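Local coordinates for fucolectin-related protein (Streptococcus pneumoniae, PDB 2WMF) that probably hydrolyses glycosidic bonds in host blood-group carbohydrate antigens, acting as the catalytic module of a family 98 glycoside hydrolase, at residues R30-N34 with N35-L39; E278-N281 with V282-G286; I314-F317 with R318-I321; A325-K328 with E329-V332. All blocks are in the same frame, centred on the assembly; numbering follows the deposited sequence.

In the fold
The four local contacts lie in the (beta/alpha)8 barrel and at the start of the C-terminal part, which holds two antiparallel sheets. Contact 1 leads into the first barrel strand, 39-45; contact 2 ends helix 272-283, just before the last strand, 289-293; contact 3 lies within helix 307-322; contact 4 starts helix 328-334. They follow one another along the chain, and their centres lie about 12 to 18 Å apart. Phe316 packs on Met279, Met280 and Tyr283, joining contacts 2 and 3, while Phe317 meets Pro38 and Leu39 of contact 1. Asn35 reaches Ala325 of contact 4, and Tyr283 and Thr284 abut Pro326. Helix 307-322 and the loop after it thus join elements beside the first and last barrel strands.

Contact 1 of 4, residues R30-N34 with N35-L39; sequences RTTIN and NESPL
Thr31 and Leu39 touch lightly at the open end of a short hairpin-like reversal, built on a type I beta turn from Asn34 to Ser37 just before the first strand of the barrel; the methyls Thr31 CG2 and Leu39 CD1 are 4.3 Å apart. Within that turn Asn35 ND2 bonds the carbonyl of Ala325, tying the reversal to the segment ahead of helix 328-334. At Thr32 the backbone does the work. Its carbonyl O receives the hydroxyl of Ser37, OG to O 2.8 Å, from well above the carbonyl plane, a placement made possible because the serine OG swings anti to its own backbone N (chi1 -176°). A water lies between the same Thr32 O and Pro38 O. Ile33, buried, sends CD1 obliquely across Leu39 CD2 at 3.9 Å, and its CA-H points at Ser37 O, 3.3 Å from CA. Asn34 closes the reversal as an antiparallel hydrogen-bonded pair with Ser37: Asn34 N gives to Ser37 O, and Ser37 N returns to Asn34 O. The Asn34 side chain folds back over the turn, and its OD1 takes a weak, bent bond from Glu36 N at 2.8 Å.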
ATOM      1  N   ARG A  30     -22.090  -5.541   0.509  1.00 11.14           N
ATOM      2  CA  ARG A  30     -22.204  -4.300  -0.242  1.00 10.94           C
ATOM      3  C   ARG A  30     -21.045  -4.025  -1.211  1.00 10.32           C
ATOM      4  O   ARG A  30     -21.208  -3.270  -2.152  1.00 12.28           O
ATOM      5  CB  ARG A  30     -22.346  -3.120   0.728  1.00 10.29           C
ATOM      6  CG  ARG A  30     -23.631  -3.157   1.546  1.00 11.23           C
ATOM      7  CD  ARG A  30     -23.855  -1.849   2.380  1.00 10.73           C
ATOM      8  NE  ARG A  30     -25.157  -1.901   3.070  1.00 12.16           N
ATOM      9  CZ  ARG A  30     -25.988  -0.886   3.249  1.00 12.22           C
ATOM     10  NH1 ARG A  30     -25.714   0.334   2.877  1.00 11.74           N
ATOM     11  NH2 ARG A  30     -27.176  -1.134   3.788  1.00 11.97           N
ATOM     12  N   THR A  31     -19.892  -4.608  -0.893  1.00 10.21           N
ATOM     13  CA  THR A  31     -18.677  -4.560  -1.717  1.00  9.53           C
ATOM     14  C   THR A  31     -18.095  -5.967  -1.729  1.00 10.11           C
ATOM     15  O   THR A  31     -18.053  -6.607  -0.684  1.00 10.10           O
ATOM     16  CB  THR A  31     -17.624  -3.580  -1.127  1.00  9.63           C
ATOM     17  OG1 THR A  31     -18.247  -2.329  -0.812  1.00 10.64           O
ATOM     18  CG2 THR A  31     -16.438  -3.398  -2.120  1.00 10.11           C
ATOM     19  N   THR A  32     -17.692  -6.455  -2.905  1.00 10.65           N
ATOM     20  CA  THR A  32     -16.989  -7.709  -3.042  1.00 10.23           C
ATOM     21  C   THR A  32     -15.492  -7.359  -3.010  1.00 10.09           C
ATOM     22  O   THR A  32     -14.999  -6.637  -3.875  1.00 10.64           O
ATOM     23  CB  THR A  32     -17.355  -8.408  -4.338  1.00 11.51           C
ATOM     24  OG1 THR A  32     -18.738  -8.769  -4.273  1.00 14.27           O
ATOM     25  CG2 THR A  32     -16.523  -9.636  -4.559  1.00 12.69           C
ATOM     26  N   ILE A  33     -14.824  -7.824  -1.961  1.00  9.52           N
ATOM     27  CA  ILE A  33     -13.387  -7.575  -1.757  1.00  8.73           C
ATOM     28  C   ILE A  33     -12.695  -8.915  -1.590  1.00  8.36           C
ATOM     29  O   ILE A  33     -12.994  -9.667  -0.660  1.00  9.83           O
ATOM     30  CB  ILE A  33     -13.099  -6.716  -0.482  1.00  8.31           C
ATOM     31  CG1 ILE A  33     -13.917  -5.430  -0.501  1.00  8.26           C
ATOM     32  CG2 ILE A  33     -11.589  -6.453  -0.385  1.00  9.35           C
ATOM     33  CD1 ILE A  33     -13.816  -4.571   0.774  1.00  8.81           C
ATOM     34  N   ASN A  34     -11.771  -9.225  -2.505  1.00  8.91           N
ATOM     35  CA  ASN A  34     -10.978 -10.431  -2.459  1.00  9.73           C
ATOM     36  C   ASN A  34      -9.852 -10.256  -3.482  1.00  8.74           C
ATOM     37  O   ASN A  34      -9.760  -9.219  -4.144  1.00  8.88           O
ATOM     38  CB  ASN A  34     -11.798 -11.705  -2.760  1.00 10.89           C
ATOM     39  CG  ASN A  34     -12.510 -11.643  -4.094  1.00 11.36           C
ATOM     40  OD1 ASN A  34     -11.869 -11.464  -5.117  1.00 11.53           O
ATOM     41  ND2 ASN A  34     -13.858 -11.843  -4.092  1.00 11.76           N
ATOM     42  N   ASN A  35      -8.976 -11.253  -3.606  1.00  9.54           N
ATOM     43  CA  ASN A  35      -7.869 -11.154  -4.549  1.00 10.29           C
ATOM     44  C   ASN A  35      -8.281 -10.884  -5.998  1.00 11.03           C
ATOM     45  O   ASN A  35      -7.539 -10.214  -6.732  1.00 11.48           O
ATOM     46  CB  ASN A  35      -6.903 -12.326  -4.453  1.00 10.28           C
ATOM     47  CG  ASN A  35      -7.530 -13.653  -4.906  1.00  9.09           C
ATOM     48  OD1 ASN A  35      -8.726 -13.883  -4.709  1.00 10.81           O
ATOM     49  ND2 ASN A  35      -6.702 -14.537  -5.407  1.00  9.79           N
ATOM     50  N   GLU A  36      -9.438 -11.418  -6.420  1.00 11.20           N
ATOM     51  CA  GLU A  36      -9.971 -11.166  -7.760  1.00 12.21           C
ATOM     52  C   GLU A  36     -10.752  -9.860  -7.898  1.00 11.08           C
ATOM     53  O   GLU A  36     -11.118  -9.468  -8.995  1.00 12.12           O
ATOM     54  CB  GLU A  36     -10.829 -12.357  -8.209  1.00 13.20           C
ATOM     55  CG  GLU A  36      -9.980 -13.637  -8.212  1.00 15.26           C
ATOM     56  CD  GLU A  36     -10.732 -14.919  -8.575  1.00 18.04           C
ATOM     57  OE1 GLU A  36     -11.803 -14.804  -9.168  1.00 20.42           O
ATOM     58  OE2 GLU A  36     -10.194 -16.045  -8.249  1.00 24.21           O
ATOM     59  N   SER A  37     -10.967  -9.166  -6.775  1.00  9.77           N
ATOM     60  CA  SER A  37     -11.765  -7.944  -6.725  1.00  9.04           C
ATOM     61  C   SER A  37     -11.219  -7.027  -5.604  1.00  8.85           C
ATOM     62  O   SER A  37     -11.820  -6.891  -4.543  1.00  8.31           O
ATOM     63  CB  SER A  37     -13.208  -8.310  -6.418  1.00  9.16           C
ATOM     64  OG  SER A  37     -14.080  -7.216  -6.428  1.00  9.91           O
ATOM     65  N   PRO A  38     -10.034  -6.450  -5.832  1.00  8.08           N
ATOM     66  CA  PRO A  38      -9.436  -5.572  -4.830  1.00  8.72           C
ATOM     67  C   PRO A  38     -10.185  -4.247  -4.742  1.00  8.46           C
ATOM     68  O   PRO A  38     -11.101  -3.962  -5.545  1.00  8.88           O
ATOM     69  CB  PRO A  38      -8.020  -5.376  -5.366  1.00  8.75           C
ATOM     70  CG  PRO A  38      -8.161  -5.481  -6.863  1.00  8.31           C
ATOM     71  CD  PRO A  38      -9.199  -6.573  -7.036  1.00  7.05           C
ATOM     72  N   LEU A  39      -9.827  -3.444  -3.737  1.00  8.90           N
ATOM     73  CA  LEU A  39     -10.495  -2.181  -3.477  1.00  8.54           C
ATOM     74  C   LEU A  39      -9.503  -1.015  -3.376  1.00  8.47           C
ATOM     75  O   LEU A  39      -8.493  -1.089  -2.655  1.00  8.41           O
ATOM     76  CB  LEU A  39     -11.344  -2.248  -2.167  1.00  8.22           C
ATOM     77  CG  LEU A  39     -12.081  -0.962  -1.778  1.00  9.36           C
ATOM     78  CD1 LEU A  39     -13.163  -0.680  -2.843  1.00  9.04           C
ATOM     79  CD2 LEU A  39     -12.724  -1.034  -0.373  1.00  9.76           C
TER
HETATM   80  O   HOH W   1     -13.683  -4.156  -4.346  1.00 10.29           O

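Contact 2 of 4, residues E278-N281 with V282-G286; sequences EMMN and VYTGG
Met280 and Thr284 touch one turn apart at the end of helix 272-283, their side chains crossing at a slant with Met280 CG 3.9 Å from Thr284 CG2. The threonine is turned so that OG1 sits between its backbone N and carbonyl carbon (chi1 61°), which brings the hydroxyl back over the preceding turn. There it donates to Met280 O at 2.9 Å. That oxygen also takes the amide of Thr284, and the two donors arrive from opposite faces of the carbonyl plane, so one acceptor is gripped twice by a single residue. A water completes the local network by donating to both Asn281 O and Thr284 OG1, the second at 2.8 Å.

The neighbouring side chains diverge. Val282 stands with CB 3.4 Å from Met279 O and turns CG2 over Glu278 O. Tyr283 also starts close to the previous turn, CB lying 3.5 Å from Met279 O, but its ring leads away: the hydroxyl bonds Asn323 O and the ring meets His319 edge-to-face. Asn281 points away from the following turn, its OD1 bonded to the hydroxyl of Tyr434, and Glu278 holds Asn213 and Lys246.

The backbone amide of Tyr283 still makes a straight helical bond to Met279 O (175°), whereas that of Val282 is shared weakly between Glu278 O and Met279 O. Then the helix ends: Gly286, with positive phi, returns its N to Tyr283 O while the following amide reaches Val282 O, the Schellman motif that ends a helix, here leading into the last strand of the (beta/alpha)8 barrel.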
ATOM      1  N   GLU A 278       5.402   0.311  -2.485  1.00  7.67           N
ATOM      2  CA  GLU A 278       4.669   0.062  -1.240  1.00  7.50           C
ATOM      3  C   GLU A 278       3.382  -0.791  -1.497  1.00  7.37           C
ATOM      4  O   GLU A 278       3.098  -1.708  -0.737  1.00  6.92           O
ATOM      5  CB  GLU A 278       4.347   1.367  -0.486  1.00  8.27           C
ATOM      6  CG  GLU A 278       5.527   2.268  -0.165  1.00  7.24           C
ATOM      7  CD  GLU A 278       5.217   3.239   0.943  1.00  6.63           C
ATOM      8  OE1 GLU A 278       4.520   2.858   1.901  1.00  6.76           O
ATOM      9  OE2 GLU A 278       5.628   4.422   0.854  1.00  7.04           O
ATOM     10  N   MET A 279       2.652  -0.480  -2.573  1.00  8.40           N
ATOM     11  CA  MET A 279       1.487  -1.289  -2.925  1.00  7.40           C
ATOM     12  C   MET A 279       1.920  -2.726  -3.270  1.00  7.74           C
ATOM     13  O   MET A 279       1.245  -3.688  -2.899  1.00  7.73           O
ATOM     14  CB  MET A 279       0.718  -0.710  -4.124  1.00  6.30           C
ATOM     15  CG  MET A 279       0.191   0.739  -3.886  1.00  8.70           C
ATOM     16  SD  MET A 279      -0.421   1.485  -5.434  1.00  8.99           S
ATOM     17  CE  MET A 279      -1.898   0.520  -5.772  1.00  9.09           C
ATOM     18  N   MET A 280       3.048  -2.877  -3.986  1.00  6.42           N
ATOM     19  CA  MET A 280       3.557  -4.217  -4.282  1.00  7.19           C
ATOM     20  C   MET A 280       3.823  -5.080  -3.032  1.00  6.27           C
ATOM     21  O   MET A 280       3.562  -6.249  -3.045  1.00  7.15           O
ATOM     22  CB  MET A 280       4.838  -4.129  -5.099  1.00  6.48           C
ATOM     23  CG  MET A 280       5.323  -5.470  -5.622  1.00  5.93           C
ATOM     24  SD  MET A 280       6.904  -5.394  -6.503  1.00  8.82           S
ATOM     25  CE  MET A 280       6.370  -4.645  -8.036  1.00 10.69           C
ATOM     26  N   ASN A 281       4.334  -4.492  -1.942  1.00  6.07           N
ATOM     27  CA  ASN A 281       4.543  -5.207  -0.694  1.00  6.61           C
ATOM     28  C   ASN A 281       3.244  -5.793  -0.157  1.00  6.54           C
ATOM     29  O   ASN A 281       3.257  -6.864   0.467  1.00  7.71           O
ATOM     30  CB  ASN A 281       5.117  -4.244   0.361  1.00  7.11           C
ATOM     31  CG  ASN A 281       6.594  -3.920   0.148  1.00  8.00           C
ATOM     32  OD1 ASN A 281       7.249  -4.399  -0.792  1.00  7.02           O
ATOM     33  ND2 ASN A 281       7.109  -3.041   1.015  1.00  7.48           N
ATOM     34  N   VAL A 282       2.170  -5.041  -0.358  1.00  5.83           N
ATOM     35  CA  VAL A 282       0.819  -5.443   0.119  1.00  6.15           C
ATOM     36  C   VAL A 282       0.277  -6.545  -0.816  1.00  5.92           C
ATOM     37  O   VAL A 282      -0.064  -7.667  -0.353  1.00  6.87           O
ATOM     38  CB  VAL A 282      -0.108  -4.225   0.220  1.00  7.26           C
ATOM     39  CG1 VAL A 282      -1.558  -4.664   0.429  1.00  6.80           C
ATOM     40  CG2 VAL A 282       0.390  -3.273   1.379  1.00  7.89           C
ATOM     41  N   TYR A 283       0.241  -6.222  -2.095  1.00  7.24           N
ATOM     42  CA  TYR A 283      -0.229  -7.148  -3.162  1.00  6.92           C
ATOM     43  C   TYR A 283       0.415  -8.540  -3.040  1.00  6.57           C
ATOM     44  O   TYR A 283      -0.278  -9.581  -2.971  1.00  7.69           O
ATOM     45  CB  TYR A 283       0.035  -6.516  -4.530  1.00  8.04           C
ATOM     46  CG  TYR A 283      -0.202  -7.456  -5.667  1.00  7.74           C
ATOM     47  CD1 TYR A 283      -1.457  -7.557  -6.244  1.00  7.41           C
ATOM     48  CD2 TYR A 283       0.840  -8.180  -6.229  1.00  8.39           C
ATOM     49  CE1 TYR A 283      -1.681  -8.420  -7.320  1.00  8.83           C
ATOM     50  CE2 TYR A 283       0.621  -9.043  -7.321  1.00  8.61           C
ATOM     51  CZ  TYR A 283      -0.647  -9.153  -7.855  1.00 10.03           C
ATOM     52  OH  TYR A 283      -0.851 -10.052  -8.933  1.00 10.75           O
ATOM     53  N   THR A 284       1.754  -8.581  -3.043  1.00  5.97           N
ATOM     54  CA  THR A 284       2.468  -9.867  -3.023  1.00  6.88           C
ATOM     55  C   THR A 284       2.316 -10.621  -1.715  1.00  7.11           C
ATOM     56  O   THR A 284       2.632 -11.804  -1.655  1.00  8.52           O
ATOM     57  CB  THR A 284       3.971  -9.719  -3.377  1.00  7.28           C
ATOM     58  OG1 THR A 284       4.619  -8.873  -2.417  1.00  7.91           O
ATOM     59  CG2 THR A 284       4.148  -9.147  -4.805  1.00  8.36           C
ATOM     60  N   GLY A 285       1.893  -9.910  -0.654  1.00  6.79           N
ATOM     61  CA  GLY A 285       1.569 -10.479   0.665  1.00  7.38           C
ATOM     62  C   GLY A 285       0.130 -10.915   0.810  1.00  7.07           C
ATOM     63  O   GLY A 285      -0.294 -11.301   1.891  1.00  7.85           O
ATOM     64  N   GLY A 286      -0.617 -10.863  -0.277  1.00  7.55           N
ATOM     65  CA  GLY A 286      -2.029 -11.206  -0.245  1.00  7.16           C
ATOM     66  C   GLY A 286      -3.041 -10.110   0.077  1.00  7.07           C
ATOM     67  O   GLY A 286      -4.256 -10.343   0.195  1.00  7.00           O
TER
HETATM   68  O   HOH W   2       5.414  -8.612   0.282  1.00 10.00           O

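Contact 3 of 4, residues I314-F317 with R318-I321; sequences IPFF and RHAI
Ile314 O accepts the amide of Arg318 in one of the shortest polar bonds here, 2.9 Å and nearly straight (166°). The side chains of the same pair also meet. Arg318 keeps CG beside its backbone N (chi1 -75°) and runs extended to NE, which lays the guanidinium against Ile314: the methyl CG2 sits over one face, toward the rim, 3.6 Å from NH1. Asp69 takes NE in a salt bridge, so the charged group is held by an ion pair while an apolar methyl covers that face. All this belongs to helix 307-322, where i to i+4 bonds also join Pro315 to His319, Phe316 to Ala320 and Phe317 to Ile321; the proline itself leaves a kink, since its N has no hydrogen to give to the turn before. Further along the same side, Phe317 and Ile321 slant across one another, with CE2 of the phenylalanine 3.6 Å from CD1 of the isoleucine. On another side of the helix the Phe316 and His319 rings meet obliquely, their planes at 37° and Phe316 CE1 4.2 Å from His319 CD2. The imidazole also has a partner outside the helix, its NE2 bonding the hydroxyl of Tyr432.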
ATOM      1  N   ILE A 314      -2.592   4.290 -10.052  1.00  8.00           N
ATOM      2  CA  ILE A 314      -3.491   3.622 -11.016  1.00  8.31           C
ATOM      3  C   ILE A 314      -2.802   2.486 -11.795  1.00  9.04           C
ATOM      4  O   ILE A 314      -3.367   1.408 -11.904  1.00  7.78           O
ATOM      5  CB  ILE A 314      -4.218   4.664 -11.931  1.00  8.65           C
ATOM      6  CG1 ILE A 314      -5.234   5.411 -11.067  1.00  9.15           C
ATOM      7  CG2 ILE A 314      -4.850   3.972 -13.170  1.00  9.15           C
ATOM      8  CD1 ILE A 314      -6.438   4.545 -10.602  1.00  8.96           C
ATOM      9  N   PRO A 315      -1.566   2.691 -12.303  1.00  8.63           N
ATOM     10  CA  PRO A 315      -0.972   1.574 -13.053  1.00  8.57           C
ATOM     11  C   PRO A 315      -0.787   0.314 -12.205  1.00  8.26           C
ATOM     12  O   PRO A 315      -1.046  -0.802 -12.686  1.00  8.48           O
ATOM     13  CB  PRO A 315       0.350   2.161 -13.574  1.00  7.81           C
ATOM     14  CG  PRO A 315       0.039   3.617 -13.718  1.00  8.53           C
ATOM     15  CD  PRO A 315      -0.785   3.934 -12.484  1.00  8.44           C
ATOM     16  N   PHE A 316      -0.404   0.480 -10.931  1.00  8.66           N
ATOM     17  CA  PHE A 316      -0.200  -0.695 -10.102  1.00  8.60           C
ATOM     18  C   PHE A 316      -1.543  -1.302  -9.704  1.00  8.47           C
ATOM     19  O   PHE A 316      -1.679  -2.515  -9.722  1.00  9.21           O
ATOM     20  CB  PHE A 316       0.709  -0.507  -8.906  1.00  9.18           C
ATOM     21  CG  PHE A 316       1.149  -1.802  -8.373  1.00  8.95           C
ATOM     22  CD1 PHE A 316       2.221  -2.476  -8.953  1.00  8.82           C
ATOM     23  CD2 PHE A 316       0.429  -2.411  -7.374  1.00  8.67           C
ATOM     24  CE1 PHE A 316       2.553  -3.774  -8.538  1.00 10.32           C
ATOM     25  CE2 PHE A 316       0.789  -3.716  -6.912  1.00 10.24           C
ATOM     26  CZ  PHE A 316       1.849  -4.377  -7.505  1.00 11.08           C
ATOM     27  N   PHE A 317      -2.534  -0.477  -9.420  1.00  8.65           N
ATOM     28  CA  PHE A 317      -3.853  -1.006  -9.085  1.00  8.75           C
ATOM     29  C   PHE A 317      -4.459  -1.785 -10.278  1.00  9.06           C
ATOM     30  O   PHE A 317      -5.092  -2.860 -10.072  1.00  8.56           O
ATOM     31  CB  PHE A 317      -4.801   0.070  -8.600  1.00  8.46           C
ATOM     32  CG  PHE A 317      -6.063  -0.496  -7.987  1.00  8.29           C
ATOM     33  CD1 PHE A 317      -6.029  -1.179  -6.783  1.00  8.23           C
ATOM     34  CD2 PHE A 317      -7.265  -0.379  -8.653  1.00  7.74           C
ATOM     35  CE1 PHE A 317      -7.149  -1.729  -6.249  1.00  7.91           C
ATOM     36  CE2 PHE A 317      -8.421  -0.934  -8.107  1.00  8.00           C
ATOM     37  CZ  PHE A 317      -8.358  -1.621  -6.912  1.00  8.39           C
ATOM     38  N   ARG A 318      -4.249  -1.278 -11.500  1.00  9.61           N
ATOM     39  CA  ARG A 318      -4.660  -1.998 -12.718  1.00  9.81           C
ATOM     40  C   ARG A 318      -3.966  -3.367 -12.780  1.00  8.97           C
ATOM     41  O   ARG A 318      -4.590  -4.382 -13.143  1.00  9.60           O
ATOM     42  CB  ARG A 318      -4.419  -1.189 -13.989  1.00 11.41           C
ATOM     43  CG  ARG A 318      -5.405  -0.074 -14.205  1.00 12.23           C
ATOM     44  CD  ARG A 318      -5.109   0.735 -15.457  1.00 15.58           C
ATOM     45  NE  ARG A 318      -6.275   1.518 -15.830  1.00 15.98           N
ATOM     46  CZ  ARG A 318      -6.232   2.703 -16.390  1.00 16.76           C
ATOM     47  NH1 ARG A 318      -5.078   3.293 -16.655  1.00 20.58           N
ATOM     48  NH2 ARG A 318      -7.352   3.314 -16.682  1.00 20.06           N
ATOM     49  N   HIS A 319      -2.670  -3.418 -12.453  1.00  8.27           N
ATOM     50  CA  HIS A 319      -1.977  -4.701 -12.357  1.00  8.64           C
ATOM     51  C   HIS A 319      -2.715  -5.648 -11.412  1.00  8.19           C
ATOM     52  O   HIS A 319      -2.910  -6.852 -11.732  1.00  8.76           O
ATOM     53  CB  HIS A 319      -0.511  -4.553 -11.909  1.00  8.71           C
ATOM     54  CG  HIS A 319       0.202  -5.861 -11.831  1.00  9.16           C
ATOM     55  ND1 HIS A 319       0.677  -6.530 -12.942  1.00  9.70           N
ATOM     56  CD2 HIS A 319       0.509  -6.634 -10.763  1.00 10.02           C
ATOM     57  CE1 HIS A 319       1.275  -7.642 -12.550  1.00  9.95           C
ATOM     58  NE2 HIS A 319       1.139  -7.758 -11.246  1.00 10.92           N
ATOM     59  N   ALA A 320      -3.119  -5.131 -10.260  1.00  8.14           N
ATOM     60  CA  ALA A 320      -3.768  -5.928  -9.208  1.00  8.11           C
ATOM     61  C   ALA A 320      -5.183  -6.409  -9.616  1.00  8.62           C
ATOM     62  O   ALA A 320      -5.625  -7.482  -9.184  1.00  9.66           O
ATOM     63  CB  ALA A 320      -3.821  -5.139  -7.890  1.00  7.59           C
ATOM     64  N   ILE A 321      -5.876  -5.632 -10.454  1.00  9.85           N
ATOM     65  CA  ILE A 321      -7.179  -6.055 -11.015  1.00 10.45           C
ATOM     66  C   ILE A 321      -6.961  -7.172 -12.037  1.00 11.21           C
ATOM     67  O   ILE A 321      -7.692  -8.169 -12.045  1.00 12.88           O
ATOM     68  CB  ILE A 321      -7.960  -4.903 -11.686  1.00 11.20           C
ATOM     69  CG1 ILE A 321      -8.290  -3.795 -10.674  1.00 11.32           C
ATOM     70  CG2 ILE A 321      -9.257  -5.423 -12.352  1.00 12.48           C
ATOM     71  CD1 ILE A 321      -8.639  -2.455 -11.330  1.00 11.01           C
TER

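Contact 4 of 4, residues A325-K328 with E329-V332; sequences APSK and EEVV
Ser327 and Glu330 are brought together by two complementary torsions: the serine OG lies between its backbone N and carbonyl carbon (chi1 68°), and the glutamate sends CG off beside its own N (chi1 -73°) and then runs on extended toward the serine. The result is a capping box at the start of helix 328-334, with Ser327 as N-cap. Ser327 OG accepts the amide of Glu330 at 3.1 Å, and in exchange Ser327 N donates to Glu330 OE2 at 2.9 Å in an almost straight bond (177°), striking the carboxylate from above its plane. Each residue thus satisfies the other's backbone N-H at the first turn, where a helix has no preceding carbonyls to do so. The same OE2 also has a water close by, at 2.6 Å, which in turn lies near Ala325 O, linking the box to the approaching loop.

Glu329 bends back at its second torsion and sets its carboxyl carbon CD 3.1 Å from Ser327 OG, though neither carboxylate oxygen stands at an angle to hydrogen-bond the hydroxyl. Two acidic groups beside the N-terminal end of a helix would probably be favoured by the helix dipole. Behind the cap the backbone takes up regular bonding, Val331 N to Ser327 O and Val332 N to Lys328 O. Lys328 and Val331 rest on Trp230 of helix 219-231, and the ring of Pro326 meets the same valine, with Pro326 CB packed 3.7 Å from Val331 CG2.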
ATOM      1  N   ALA A 325      -4.029 -11.016  -6.743  1.00  9.61           N
ATOM      2  CA  ALA A 325      -3.027 -11.266  -5.713  1.00  8.80           C
ATOM      3  C   ALA A 325      -2.994 -12.714  -5.265  1.00  8.67           C
ATOM      4  O   ALA A 325      -3.973 -13.438  -5.425  1.00  8.18           O
ATOM      5  CB  ALA A 325      -3.305 -10.392  -4.492  1.00  8.82           C
ATOM      6  N   PRO A 326      -1.891 -13.128  -4.645  1.00  9.06           N
ATOM      7  CA  PRO A 326      -1.905 -14.460  -4.055  1.00  9.32           C
ATOM      8  C   PRO A 326      -3.077 -14.645  -3.116  1.00  9.26           C
ATOM      9  O   PRO A 326      -3.335 -13.796  -2.275  1.00  9.62           O
ATOM     10  CB  PRO A 326      -0.586 -14.545  -3.289  1.00 10.23           C
ATOM     11  CG  PRO A 326       0.293 -13.469  -3.906  1.00 12.23           C
ATOM     12  CD  PRO A 326      -0.608 -12.424  -4.437  1.00  9.47           C
ATOM     13  N   SER A 327      -3.799 -15.746  -3.273  1.00  9.27           N
ATOM     14  CA  SER A 327      -4.875 -16.084  -2.382  1.00  9.57           C
ATOM     15  C   SER A 327      -4.412 -16.510  -0.994  1.00  9.13           C
ATOM     16  O   SER A 327      -3.226 -16.780  -0.791  1.00  8.02           O
ATOM     17  CB  SER A 327      -5.657 -17.248  -3.026  1.00  9.82           C
ATOM     18  OG  SER A 327      -4.849 -18.409  -3.033  1.00 10.10           O
ATOM     19  N   LYS A 328      -5.327 -16.585  -0.028  1.00  9.99           N
ATOM     20  CA  LYS A 328      -4.922 -17.035   1.291  1.00 10.37           C
ATOM     21  C   LYS A 328      -4.205 -18.400   1.229  1.00  9.65           C
ATOM     22  O   LYS A 328      -3.173 -18.602   1.833  1.00  9.20           O
ATOM     23  CB  LYS A 328      -6.142 -17.100   2.222  1.00 11.09           C
ATOM     24  CG  LYS A 328      -5.853 -17.403   3.674  1.00 12.31           C
ATOM     25  CD  LYS A 328      -7.162 -17.631   4.445  1.00 13.91           C
ATOM     26  CE  LYS A 328      -6.968 -18.065   5.853  1.00 16.38           C
ATOM     27  NZ  LYS A 328      -8.317 -18.421   6.475  1.00 17.05           N
ATOM     28  N   GLU A 329      -4.763 -19.329   0.465  1.00  9.97           N
ATOM     29  CA  GLU A 329      -4.182 -20.667   0.390  1.00 10.66           C
ATOM     30  C   GLU A 329      -2.806 -20.664  -0.313  1.00  9.89           C
ATOM     31  O   GLU A 329      -1.905 -21.394   0.082  1.00  9.63           O
ATOM     32  CB  GLU A 329      -5.179 -21.665  -0.235  1.00 11.31           C
ATOM     33  CG  GLU A 329      -5.570 -21.373  -1.641  1.00 12.30           C
ATOM     34  CD  GLU A 329      -6.811 -20.484  -1.805  1.00 14.59           C
ATOM     35  OE1 GLU A 329      -7.216 -19.740  -0.899  1.00 14.10           O
ATOM     36  OE2 GLU A 329      -7.388 -20.505  -2.907  1.00 15.35           O
ATOM     37  N   GLU A 330      -2.638 -19.779  -1.293  1.00  9.23           N
ATOM     38  CA  GLU A 330      -1.305 -19.627  -1.942  1.00 10.49           C
ATOM     39  C   GLU A 330      -0.253 -19.099  -0.925  1.00 10.06           C
ATOM     40  O   GLU A 330       0.893 -19.560  -0.905  1.00  9.86           O
ATOM     41  CB  GLU A 330      -1.366 -18.708  -3.152  1.00 10.59           C
ATOM     42  CG  GLU A 330      -2.035 -19.289  -4.399  1.00 13.76           C
ATOM     43  CD  GLU A 330      -2.180 -18.184  -5.447  1.00 16.98           C
ATOM     44  OE1 GLU A 330      -1.138 -18.007  -6.096  1.00 25.78           O
ATOM     45  OE2 GLU A 330      -3.244 -17.468  -5.543  1.00 20.28           O
ATOM     46  N   VAL A 331      -0.657 -18.117  -0.125  1.00  9.67           N
ATOM     47  CA  VAL A 331       0.224 -17.604   0.923  1.00 10.14           C
ATOM     48  C   VAL A 331       0.511 -18.668   1.967  1.00 10.50           C
ATOM     49  O   VAL A 331       1.676 -18.910   2.290  1.00 11.33           O
ATOM     50  CB  VAL A 331      -0.287 -16.291   1.497  1.00 10.08           C
ATOM     51  CG1 VAL A 331       0.644 -15.758   2.598  1.00  9.49           C
ATOM     52  CG2 VAL A 331      -0.413 -15.255   0.385  1.00  9.64           C
ATOM     53  N   VAL A 332      -0.515 -19.354   2.453  1.00 10.90           N
ATOM     54  CA  VAL A 332      -0.277 -20.469   3.382  1.00 11.29           C
ATOM     55  C   VAL A 332       0.712 -21.487   2.782  1.00 11.57           C
ATOM     56  O   VAL A 332       1.709 -21.892   3.408  1.00 11.60           O
ATOM     57  CB  VAL A 332      -1.605 -21.141   3.817  1.00 11.51           C
ATOM     58  CG1 VAL A 332      -1.337 -22.507   4.476  1.00 12.56           C
ATOM     59  CG2 VAL A 332      -2.376 -20.176   4.727  1.00 12.79           C
TER
HETATM   60  O   HOH W   3      -3.854 -15.620  -7.303  1.00 20.42           O